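Local coordinates for protein N-hydroxyarylamine O-acetyltransferase (Bacillus cereus, PDB 4DMO) that acts as an arylamine N-acetyltransferase working through a non-canonical catalytic triad, and probably also O-acetylates N-hydroxyarylamines, at residues D5-F10 and L82-F87; V22-L27 and L115-E120; T77-L82 and F87-V92. All blocks are in the same frame, centred on the assembly; numbering follows the deposited sequence.

Interaction 1 of 3, residues D5-F10 and L82-F87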
loop_
_atom_site.group_PDB
_atom_site.type_symbol
_atom_site.label_atom_id
_atom_site.label_comp_id
_atom_site.label_asym_id
_atom_site.label_seq_id
_atom_site.Cartn_x
_atom_site.Cartn_y
_atom_site.Cartn_z
ATOM N N ASP A 5 -12.280 -8.883 16.174
ATOM C CA ASP A 5 -11.248 -9.850 15.829
ATOM C C ASP A 5 -10.286 -9.235 14.788
ATOM O O ASP A 5 -9.067 -9.424 14.856
ATOM C CB ASP A 5 -11.891 -11.134 15.290
ATOM C CG ASP A 5 -10.876 -12.250 15.060
ATOM O OD1 ASP A 5 -10.915 -12.861 13.965
ATOM O OD2 ASP A 5 -10.051 -12.520 15.969
ATOM N N PHE A 6 -10.843 -8.513 13.817
ATOM C CA PHE A 6 -10.027 -7.834 12.820
ATOM C C PHE A 6 -8.970 -6.982 13.498
ATOM O O PHE A 6 -7.797 -7.084 13.169
ATOM C CB PHE A 6 -10.881 -6.981 11.877
ATOM C CG PHE A 6 -10.171 -6.620 10.595
ATOM C CD1 PHE A 6 -10.393 -7.351 9.441
ATOM C CD2 PHE A 6 -9.256 -5.572 10.557
ATOM C CE1 PHE A 6 -9.727 -7.035 8.259
ATOM C CE2 PHE A 6 -8.585 -5.251 9.375
ATOM C CZ PHE A 6 -8.817 -5.984 8.240
ATOM N N GLN A 7 -9.386 -6.154 14.454
ATOM C CA GLN A 7 -8.466 -5.295 15.206
ATOM C C GLN A 7 -7.382 -6.095 15.942
ATOM O O GLN A 7 -6.194 -5.735 15.940
ATOM C CB GLN A 7 -9.251 -4.464 16.220
ATOM C CG GLN A 7 -10.095 -3.357 15.607
ATOM C CD GLN A 7 -10.738 -2.457 16.662
ATOM O OE1 GLN A 7 -11.852 -2.723 17.119
ATOM N NE2 GLN A 7 -10.033 -1.390 17.052
ATOM N N LYS A 8 -7.789 -7.182 16.586
ATOM C CA LYS A 8 -6.839 -7.964 17.366
ATOM C C LYS A 8 -5.774 -8.603 16.457
ATOM O O LYS A 8 -4.580 -8.530 16.743
ATOM C CB LYS A 8 -7.578 -9.044 18.163
ATOM C CG LYS A 8 -6.700 -9.789 19.138
ATOM C CD LYS A 8 -7.437 -10.946 19.822
ATOM C CE LYS A 8 -6.506 -11.799 20.709
ATOM N NZ LYS A 8 -7.181 -13.045 21.201
ATOM N N GLN A 9 -6.218 -9.210 15.361
ATOM C CA GLN A 9 -5.310 -9.825 14.397
ATOM C C GLN A 9 -4.406 -8.789 13.754
ATOM O O GLN A 9 -3.258 -9.080 13.411
ATOM C CB GLN A 9 -6.099 -10.560 13.337
ATOM C CG GLN A 9 -7.081 -11.557 13.908
ATOM C CD GLN A 9 -6.698 -12.968 13.586
ATOM O OE1 GLN A 9 -5.508 -13.324 13.585
ATOM N NE2 GLN A 9 -7.703 -13.793 13.297
ATOM N N PHE A 10 -4.931 -7.579 13.594
ATOM C CA PHE A 10 -4.184 -6.480 13.020
ATOM C C PHE A 10 -3.053 -6.035 13.942
ATOM O O PHE A 10 -1.921 -5.928 13.508
ATOM C CB PHE A 10 -5.135 -5.324 12.694
ATOM C CG PHE A 10 -4.528 -4.258 11.825
ATOM C CD1 PHE A 10 -4.678 -4.288 10.448
ATOM C CD2 PHE A 10 -3.827 -3.212 12.387
ATOM C CE1 PHE A 10 -4.122 -3.300 9.650
ATOM C CE2 PHE A 10 -3.266 -2.227 11.590
ATOM C CZ PHE A 10 -3.405 -2.287 10.217
ATOM N N LEU A 82 -9.327 0.813 10.453
ATOM C CA LEU A 82 -9.618 2.197 10.874
ATOM C C LEU A 82 -11.103 2.360 11.195
ATOM O O LEU A 82 -11.460 3.029 12.157
ATOM C CB LEU A 82 -9.185 3.216 9.803
ATOM C CG LEU A 82 -7.666 3.351 9.634
ATOM C CD1 LEU A 82 -7.304 4.311 8.516
ATOM C CD2 LEU A 82 -7.013 3.811 10.925
ATOM N N LYS A 83 -11.951 1.717 10.399
ATOM C CA LYS A 83 -13.398 1.724 10.595
ATOM C C LYS A 83 -13.798 1.101 11.938
ATOM O O LYS A 83 -14.574 1.700 12.683
ATOM C CB LYS A 83 -14.048 0.958 9.445
ATOM C CG LYS A 83 -15.489 1.285 9.127
ATOM C CD LYS A 83 -15.775 0.730 7.740
ATOM C CE LYS A 83 -17.253 0.499 7.447
ATOM N NZ LYS A 83 -17.429 -0.736 6.571
ATOM N N ASP A 84 -13.295 -0.107 12.236
ATOM C CA ASP A 84 -13.560 -0.753 13.533
ATOM C C ASP A 84 -13.015 0.054 14.705
ATOM O O ASP A 84 -13.520 -0.040 15.820
ATOM C CB ASP A 84 -12.967 -2.147 13.603
ATOM C CG ASP A 84 -13.708 -3.125 12.761
ATOM O OD1 ASP A 84 -14.743 -2.739 12.181
ATOM O OD2 ASP A 84 -13.244 -4.277 12.663
ATOM N N SER A 85 -11.974 0.833 14.447
ATOM C CA SER A 85 -11.376 1.686 15.471
ATOM C C SER A 85 -12.145 2.992 15.651
ATOM O O SER A 85 -11.668 3.901 16.323
ATOM C CB SER A 85 -9.914 2.001 15.139
ATOM O OG SER A 85 -9.142 0.815 15.062
ATOM N N GLY A 86 -13.317 3.099 15.035
ATOM C CA GLY A 86 -14.169 4.255 15.257
ATOM C C GLY A 86 -13.900 5.463 14.364
ATOM O O GLY A 86 -14.622 6.460 14.455
ATOM N N PHE A 87 -12.878 5.405 13.510
ATOM C CA PHE A 87 -12.597 6.515 12.587
ATOM C C PHE A 87 -13.579 6.633 11.432
ATOM O O PHE A 87 -14.084 5.635 10.926
ATOM C CB PHE A 87 -11.227 6.367 11.977
ATOM C CG PHE A 87 -10.134 6.549 12.937
ATOM C CD1 PHE A 87 -9.551 5.453 13.526
ATOM C CD2 PHE A 87 -9.670 7.806 13.241
ATOM C CE1 PHE A 87 -8.517 5.609 14.403
ATOM C CE2 PHE A 87 -8.646 7.968 14.121
ATOM C CZ PHE A 87 -8.065 6.857 14.705
#

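Interaction 2 of 3, residues V22-L27 and L115-E120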
loop_
_atom_site.group_PDB
_atom_site.type_symbol
_atom_site.label_atom_id
_atom_site.label_comp_id
_atom_site.label_asym_id
_atom_site.label_seq_id
_atom_site.Cartn_x
_atom_site.Cartn_y
_atom_site.Cartn_z
ATOM N N VAL A 22 -8.000 3.871 19.834
ATOM C CA VAL A 22 -6.957 4.289 18.887
ATOM C C VAL A 22 -7.112 5.780 18.535
ATOM O O VAL A 22 -8.168 6.226 18.102
ATOM C CB VAL A 22 -7.021 3.434 17.571
ATOM C CG1 VAL A 22 -5.813 3.714 16.655
ATOM C CG2 VAL A 22 -7.084 1.958 17.904
ATOM N N SER A 23 -6.056 6.551 18.701
ATOM C CA SER A 23 -6.145 7.977 18.439
ATOM C C SER A 23 -5.533 8.319 17.107
ATOM O O SER A 23 -4.843 7.499 16.492
ATOM C CB SER A 23 -5.425 8.782 19.536
ATOM O OG SER A 23 -4.008 8.681 19.422
ATOM N N PHE A 24 -5.760 9.558 16.676
ATOM C CA PHE A 24 -5.186 10.044 15.429
ATOM C C PHE A 24 -3.673 10.043 15.481
ATOM O O PHE A 24 -2.987 9.648 14.527
ATOM C CB PHE A 24 -5.671 11.456 15.135
ATOM C CG PHE A 24 -5.122 12.010 13.871
ATOM C CD1 PHE A 24 -5.729 11.721 12.666
ATOM C CD2 PHE A 24 -3.984 12.794 13.866
ATOM C CE1 PHE A 24 -5.228 12.219 11.478
ATOM C CE2 PHE A 24 -3.492 13.288 12.664
ATOM C CZ PHE A 24 -4.126 12.986 11.478
ATOM N N GLU A 25 -3.152 10.504 16.606
ATOM C CA GLU A 25 -1.717 10.646 16.777
ATOM C C GLU A 25 -1.005 9.295 16.687
ATOM O O GLU A 25 0.210 9.247 16.453
ATOM C CB GLU A 25 -1.453 11.369 18.108
ATOM C CG GLU A 25 -0.007 11.717 18.367
ATOM C CD GLU A 25 0.166 13.107 18.948
ATOM O OE1 GLU A 25 0.033 14.083 18.177
ATOM O OE2 GLU A 25 0.444 13.234 20.162
ATOM N N ASP A 26 -1.785 8.218 16.878
ATOM C CA ASP A 26 -1.326 6.823 16.775
ATOM C C ASP A 26 -1.155 6.335 15.320
ATOM O O ASP A 26 -0.446 5.366 15.057
ATOM C CB ASP A 26 -2.331 5.870 17.435
ATOM C CG ASP A 26 -2.403 6.005 18.954
ATOM O OD1 ASP A 26 -1.422 6.440 19.595
ATOM O OD2 ASP A 26 -3.448 5.609 19.505
ATOM N N LEU A 27 -1.837 6.976 14.385
ATOM C CA LEU A 27 -1.936 6.460 13.024
ATOM C C LEU A 27 -0.583 6.347 12.335
ATOM O O LEU A 27 -0.262 5.322 11.709
ATOM C CB LEU A 27 -2.855 7.357 12.224
ATOM C CG LEU A 27 -4.282 7.315 12.750
ATOM C CD1 LEU A 27 -5.158 8.180 11.903
ATOM C CD2 LEU A 27 -4.808 5.892 12.793
ATOM N N LEU A 115 -9.443 9.686 5.487
ATOM C CA LEU A 115 -9.834 9.736 6.886
ATOM C C LEU A 115 -10.199 11.180 7.284
ATOM O O LEU A 115 -9.500 12.133 6.944
ATOM C CB LEU A 115 -8.693 9.230 7.774
ATOM C CG LEU A 115 -8.942 9.492 9.272
ATOM C CD1 LEU A 115 -10.135 8.723 9.759
ATOM C CD2 LEU A 115 -7.735 9.150 10.122
ATOM N N THR A 116 -11.292 11.304 8.021
ATOM C CA THR A 116 -11.753 12.564 8.557
ATOM C C THR A 116 -11.461 12.644 10.039
ATOM O O THR A 116 -11.969 11.850 10.827
ATOM C CB THR A 116 -13.254 12.692 8.370
ATOM O OG1 THR A 116 -13.552 12.644 6.975
ATOM C CG2 THR A 116 -13.766 13.982 8.941
ATOM N N HIS A 117 -10.657 13.626 10.414
ATOM C CA HIS A 117 -10.392 13.904 11.805
ATOM C C HIS A 117 -10.550 15.399 12.080
ATOM O O HIS A 117 -9.978 16.230 11.370
ATOM C CB HIS A 117 -8.977 13.477 12.157
ATOM C CG HIS A 117 -8.608 13.732 13.585
ATOM N ND1 HIS A 117 -9.219 13.082 14.638
ATOM C CD2 HIS A 117 -7.682 14.552 14.135
ATOM C CE1 HIS A 117 -8.691 13.497 15.776
ATOM N NE2 HIS A 117 -7.752 14.386 15.498
ATOM N N HIS A 118 -11.327 15.745 13.103
ATOM C CA HIS A 118 -11.512 17.152 13.473
ATOM C C HIS A 118 -11.900 17.964 12.240
ATOM O O HIS A 118 -11.329 19.020 11.989
ATOM C CB HIS A 118 -10.219 17.740 14.091
ATOM C CG HIS A 118 -9.883 17.209 15.462
ATOM N ND1 HIS A 118 -8.794 17.657 16.190
ATOM C CD2 HIS A 118 -10.497 16.280 16.238
ATOM C CE1 HIS A 118 -8.749 17.018 17.349
ATOM N NE2 HIS A 118 -9.773 16.182 17.406
ATOM N N ASN A 119 -12.846 17.462 11.449
ATOM C CA ASN A 119 -13.334 18.229 10.305
ATOM C C ASN A 119 -12.328 18.381 9.162
ATOM O O ASN A 119 -12.597 19.120 8.222
ATOM C CB ASN A 119 -13.771 19.634 10.755
ATOM C CG ASN A 119 -15.282 19.785 10.832
ATOM O OD1 ASN A 119 -16.011 19.263 9.974
ATOM N ND2 ASN A 119 -15.769 20.485 11.876
ATOM N N GLU A 120 -11.179 17.707 9.232
ATOM C CA GLU A 120 -10.188 17.840 8.166
ATOM C C GLU A 120 -9.816 16.500 7.558
ATOM O O GLU A 120 -9.779 15.466 8.238
ATOM C CB GLU A 120 -8.941 18.564 8.667
ATOM C CG GLU A 120 -9.054 20.100 8.599
ATOM C CD GLU A 120 -7.945 20.791 9.357
ATOM O OE1 GLU A 120 -7.092 20.074 9.935
ATOM O OE2 GLU A 120 -7.926 22.043 9.368
#

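Interaction 3 of 3, residues T77-L82 and F87-V92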
loop_
_atom_site.group_PDB
_atom_site.type_symbol
_atom_site.label_atom_id
_atom_site.label_comp_id
_atom_site.label_asym_id
_atom_site.label_seq_id
_atom_site.Cartn_x
_atom_site.Cartn_y
_atom_site.Cartn_z
ATOM N N THR A 77 -7.479 -3.128 3.677
ATOM C CA THR A 77 -7.142 -3.717 4.970
ATOM C C THR A 77 -7.078 -2.647 6.053
ATOM O O THR A 77 -7.599 -2.835 7.138
ATOM C CB THR A 77 -5.778 -4.463 4.943
ATOM O OG1 THR A 77 -5.847 -5.536 4.022
ATOM C CG2 THR A 77 -5.421 -5.031 6.309
ATOM N N MET A 78 -6.388 -1.541 5.761
ATOM C CA MET A 78 -6.193 -0.470 6.731
ATOM C C MET A 78 -7.535 0.232 6.952
ATOM O O MET A 78 -7.966 0.473 8.073
ATOM C CB MET A 78 -5.117 0.500 6.238
ATOM C CG MET A 78 -4.996 1.798 7.045
ATOM S SD MET A 78 -4.507 1.575 8.775
ATOM C CE MET A 78 -2.767 1.264 8.594
ATOM N N TYR A 79 -8.217 0.501 5.862
ATOM C CA TYR A 79 -9.582 0.982 5.929
ATOM C C TYR A 79 -10.429 0.217 6.973
ATOM O O TYR A 79 -10.991 0.842 7.865
ATOM C CB TYR A 79 -10.204 0.857 4.544
ATOM C CG TYR A 79 -11.693 1.040 4.515
ATOM C CD1 TYR A 79 -12.245 2.284 4.709
ATOM C CD2 TYR A 79 -12.547 -0.037 4.262
ATOM C CE1 TYR A 79 -13.600 2.469 4.674
ATOM C CE2 TYR A 79 -13.905 0.138 4.216
ATOM C CZ TYR A 79 -14.424 1.404 4.424
ATOM O OH TYR A 79 -15.766 1.617 4.395
ATOM N N TYR A 80 -10.525 -1.116 6.872
ATOM C CA TYR A 80 -11.328 -1.901 7.831
ATOM C C TYR A 80 -10.837 -1.758 9.256
ATOM O O TYR A 80 -11.642 -1.582 10.174
ATOM C CB TYR A 80 -11.393 -3.397 7.472
ATOM C CG TYR A 80 -12.125 -3.665 6.174
ATOM C CD1 TYR A 80 -13.459 -3.336 6.015
ATOM C CD2 TYR A 80 -11.454 -4.204 5.094
ATOM C CE1 TYR A 80 -14.090 -3.564 4.828
ATOM C CE2 TYR A 80 -12.067 -4.430 3.922
ATOM C CZ TYR A 80 -13.386 -4.111 3.778
ATOM O OH TYR A 80 -14.001 -4.350 2.576
ATOM N N PHE A 81 -9.527 -1.777 9.446
ATOM C CA PHE A 81 -8.989 -1.565 10.771
ATOM C C PHE A 81 -9.415 -0.208 11.307
ATOM O O PHE A 81 -9.804 -0.094 12.480
ATOM C CB PHE A 81 -7.484 -1.597 10.768
ATOM C CG PHE A 81 -6.890 -1.185 12.068
ATOM C CD1 PHE A 81 -6.886 -2.048 13.140
ATOM C CD2 PHE A 81 -6.367 0.078 12.234
ATOM C CE1 PHE A 81 -6.345 -1.664 14.355
ATOM C CE2 PHE A 81 -5.827 0.466 13.445
ATOM C CZ PHE A 81 -5.815 -0.412 14.501
ATOM N N LEU A 82 -9.327 0.813 10.453
ATOM C CA LEU A 82 -9.618 2.197 10.874
ATOM C C LEU A 82 -11.103 2.360 11.195
ATOM O O LEU A 82 -11.460 3.029 12.157
ATOM C CB LEU A 82 -9.185 3.216 9.803
ATOM C CG LEU A 82 -7.666 3.351 9.634
ATOM C CD1 LEU A 82 -7.304 4.311 8.516
ATOM C CD2 LEU A 82 -7.013 3.811 10.925
ATOM N N PHE A 87 -12.878 5.405 13.510
ATOM C CA PHE A 87 -12.597 6.515 12.587
ATOM C C PHE A 87 -13.579 6.633 11.432
ATOM O O PHE A 87 -14.084 5.635 10.926
ATOM C CB PHE A 87 -11.227 6.367 11.977
ATOM C CG PHE A 87 -10.134 6.549 12.937
ATOM C CD1 PHE A 87 -9.551 5.453 13.526
ATOM C CD2 PHE A 87 -9.670 7.806 13.241
ATOM C CE1 PHE A 87 -8.517 5.609 14.403
ATOM C CE2 PHE A 87 -8.646 7.968 14.121
ATOM C CZ PHE A 87 -8.065 6.857 14.705
ATOM N N ASP A 88 -13.788 7.859 10.973
ATOM C CA ASP A 88 -14.657 8.117 9.833
ATOM C C ASP A 88 -13.853 8.059 8.537
ATOM O O ASP A 88 -13.173 9.029 8.151
ATOM C CB ASP A 88 -15.333 9.474 9.976
ATOM C CG ASP A 88 -16.269 9.768 8.822
ATOM O OD1 ASP A 88 -16.503 8.835 8.023
ATOM O OD2 ASP A 88 -16.795 10.909 8.740
ATOM N N VAL A 89 -13.916 6.894 7.891
ATOM C CA VAL A 89 -13.052 6.577 6.756
ATOM C C VAL A 89 -13.815 6.204 5.497
ATOM O O VAL A 89 -14.970 5.751 5.544
ATOM C CB VAL A 89 -12.066 5.431 7.113
ATOM C CG1 VAL A 89 -10.974 5.941 8.045
ATOM C CG2 VAL A 89 -12.785 4.245 7.721
ATOM N N HIS A 90 -13.155 6.387 4.362
ATOM C CA HIS A 90 -13.768 6.087 3.072
ATOM C C HIS A 90 -12.700 5.630 2.073
ATOM O O HIS A 90 -11.562 6.047 2.142
ATOM C CB HIS A 90 -14.487 7.335 2.544
ATOM C CG HIS A 90 -15.348 8.011 3.576
ATOM N ND1 HIS A 90 -16.667 7.663 3.794
ATOM C CD2 HIS A 90 -15.077 9.018 4.446
ATOM C CE1 HIS A 90 -17.164 8.415 4.763
ATOM N NE2 HIS A 90 -16.220 9.243 5.178
ATOM N N LEU A 91 -13.084 4.786 1.134
ATOM C CA LEU A 91 -12.205 4.393 0.063
ATOM C C LEU A 91 -12.377 5.375 -1.090
ATOM O O LEU A 91 -13.450 5.957 -1.288
ATOM C CB LEU A 91 -12.538 2.981 -0.418
ATOM C CG LEU A 91 -12.181 1.819 0.497
ATOM C CD1 LEU A 91 -12.553 0.509 -0.144
ATOM C CD2 LEU A 91 -10.702 1.854 0.799
ATOM N N VAL A 92 -11.296 5.563 -1.835
ATOM C CA VAL A 92 -11.327 6.353 -3.045
ATOM C C VAL A 92 -10.593 5.601 -4.131
ATOM O O VAL A 92 -9.740 4.728 -3.858
ATOM C CB VAL A 92 -10.675 7.732 -2.847
ATOM C CG1 VAL A 92 -11.478 8.540 -1.831
ATOM C CG2 VAL A 92 -9.248 7.583 -2.411
HETATM O O HOH W 1 -16.996 4.083 5.282
#

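Interaction 1 of 3, residues D5-F10 and L82-F87
D84, the last helical residue of 82-87, meets helix 5-14 through both its methylene and its carboxylate. Its CB lies against CG of Q7 at 3.7 Å. The two side chains pass at a slant, their amide and carboxylate planes 60° apart. OD2 of D84 comes within 3.7 Å of CB of F6, lying oblique to the phenyl ring. The same oxygen has firm polar partners beyond the two segments, a salt bridge from K55 and a hydrogen bond with T4, and these would hold the carboxylate beside CB of F6. Q7 runs straight on past CG (chi2 -174°), which carries its amide alongside the backbone of D84. There OE1 of Q7 faces D84 O at 3.4 Å, a pair of acceptors that cannot bond each other; OE1 instead takes the N-H of T4.

S85 is where the chain leaves helical geometry, at the C-terminal end of helix 71-84, which a Schellman motif closes. Its OG is 3.1 Å from NE2 of Q7, and it is hydrogen-bonded to the carbonyl of F81 one turn back. G86 is the C' residue of that motif, with positive phi (87°): G86 N bonds K83 O at 3.0 Å, and F87 N bonds L82 O at 3.1 Å. That turn swings the chain away from helix 5-14, and the ring of F87 packs instead beside V22 and against L27 at the start of helix 27-37.

Interaction 2 of 3, residues V22-L27 and L115-E120
F24 lays its side chain flat over H117, the two rings forming an offset stack with centroids 4.5 Å apart and planes only 8° from parallel. The slip between them is such that CB of F24, not its ring, sits over the middle of the imidazole, a CH-pi contact of 3.6 Å to the centroid. CD2 of H117 in turn lies over the rim of the phenyl face. With CG anti to the backbone N (chi1 -180°), F24 extends straight across to the strand. CD2 of H118 lies over the rim of the opposite face of the imidazole, so H117 sits between two neighbours. At the edge of the F24 ring stands CD2 of L115, 4.1 Å from CD1 of F24, and Y122 of the adjoining strand meets the same phenyl with the planes at about 55°.

D26 turns back on its own loop: D26 OD2 accepts from S23 N at 2.9 Å, met from above the carboxylate plane, and OD1 is in a salt bridge with K19. L27, where helix 27-37 begins, meets L115 methyl to methyl, CD1 to CD2 at a tight 3.3 Å.

Both L115 and H117 point to this side of strand 103-117, as alternate residues of a strand do. Just past them, H117 and E120 exchange paired backbone bonds around a type I' turn, the classic two-residue beta hairpin, here joining strands 103-117 and 120-124.

Interaction 3 of 3, residues T77-L82 and F87-V92
Helix 77-82 and strand 88-92 run nearly antiparallel, their axes 8.4 Å apart at closest approach and their directions 160° from each other. The Schellman turn between them leaves L82 and F87 at the near end, where CD2 of L82 also touches CD1 of the F87 ring at 4.0 Å. Y79 and L82 supply most of the helix's share of the contact. The CG of Y79 is anti to the backbone N (chi1 168°), which sends the ring out across the strand. L91 covers one face of that ring: its CG stands over the centre, 4.1 Å from the centroid, while CD2 of L91 reaches back to CB of Y79. V89 comes in from another direction, obliquely to the ring, with CG2 at 3.6 Å from CE1 of Y79. The branches of V89 divide the work, for CG1 turns to L82 and meets its CB at 3.7 Å, roughly at right angles.

At the far end of the ring the phenol is tied to the strand by water. One water lies in the plane of the Y79 ring, 2.9 Å from OH, and donates to V89 O at 2.6 Å, so a backbone carbonyl of the sheet is joined to the helix without a direct bond. Beyond V89, L115 of the neighbouring strand extends the apolar layer, and T113 borders Y79.

A helix turning directly into an antiparallel strand that folds back along it is consistent with the papain-like core of this family, in which the central helix carries the catalytic cysteine at its N-terminal end; the contact involves the opposite, C-terminal part.

The three contacts gather on one side of the chain's centre, 9 to 14 Å apart between centres. Interactions 1 and 3 share L82, F87 and helix 71-84: helix 5-14 borders that helix in interaction 1, and strand 88-98 in interaction 3. Interaction 2 adds the next strand of the same antiparallel sheet, 103-117, with T116 N probably bonding D88 O across the two. Along the chain interaction 3 nests inside the loop closed by interaction 2, whereas the segments of interactions 1 and 2 alternate. F87 and L115 touch where the three meet, so the N-terminal helices and the sheet are packed together around the end of helix 71-84.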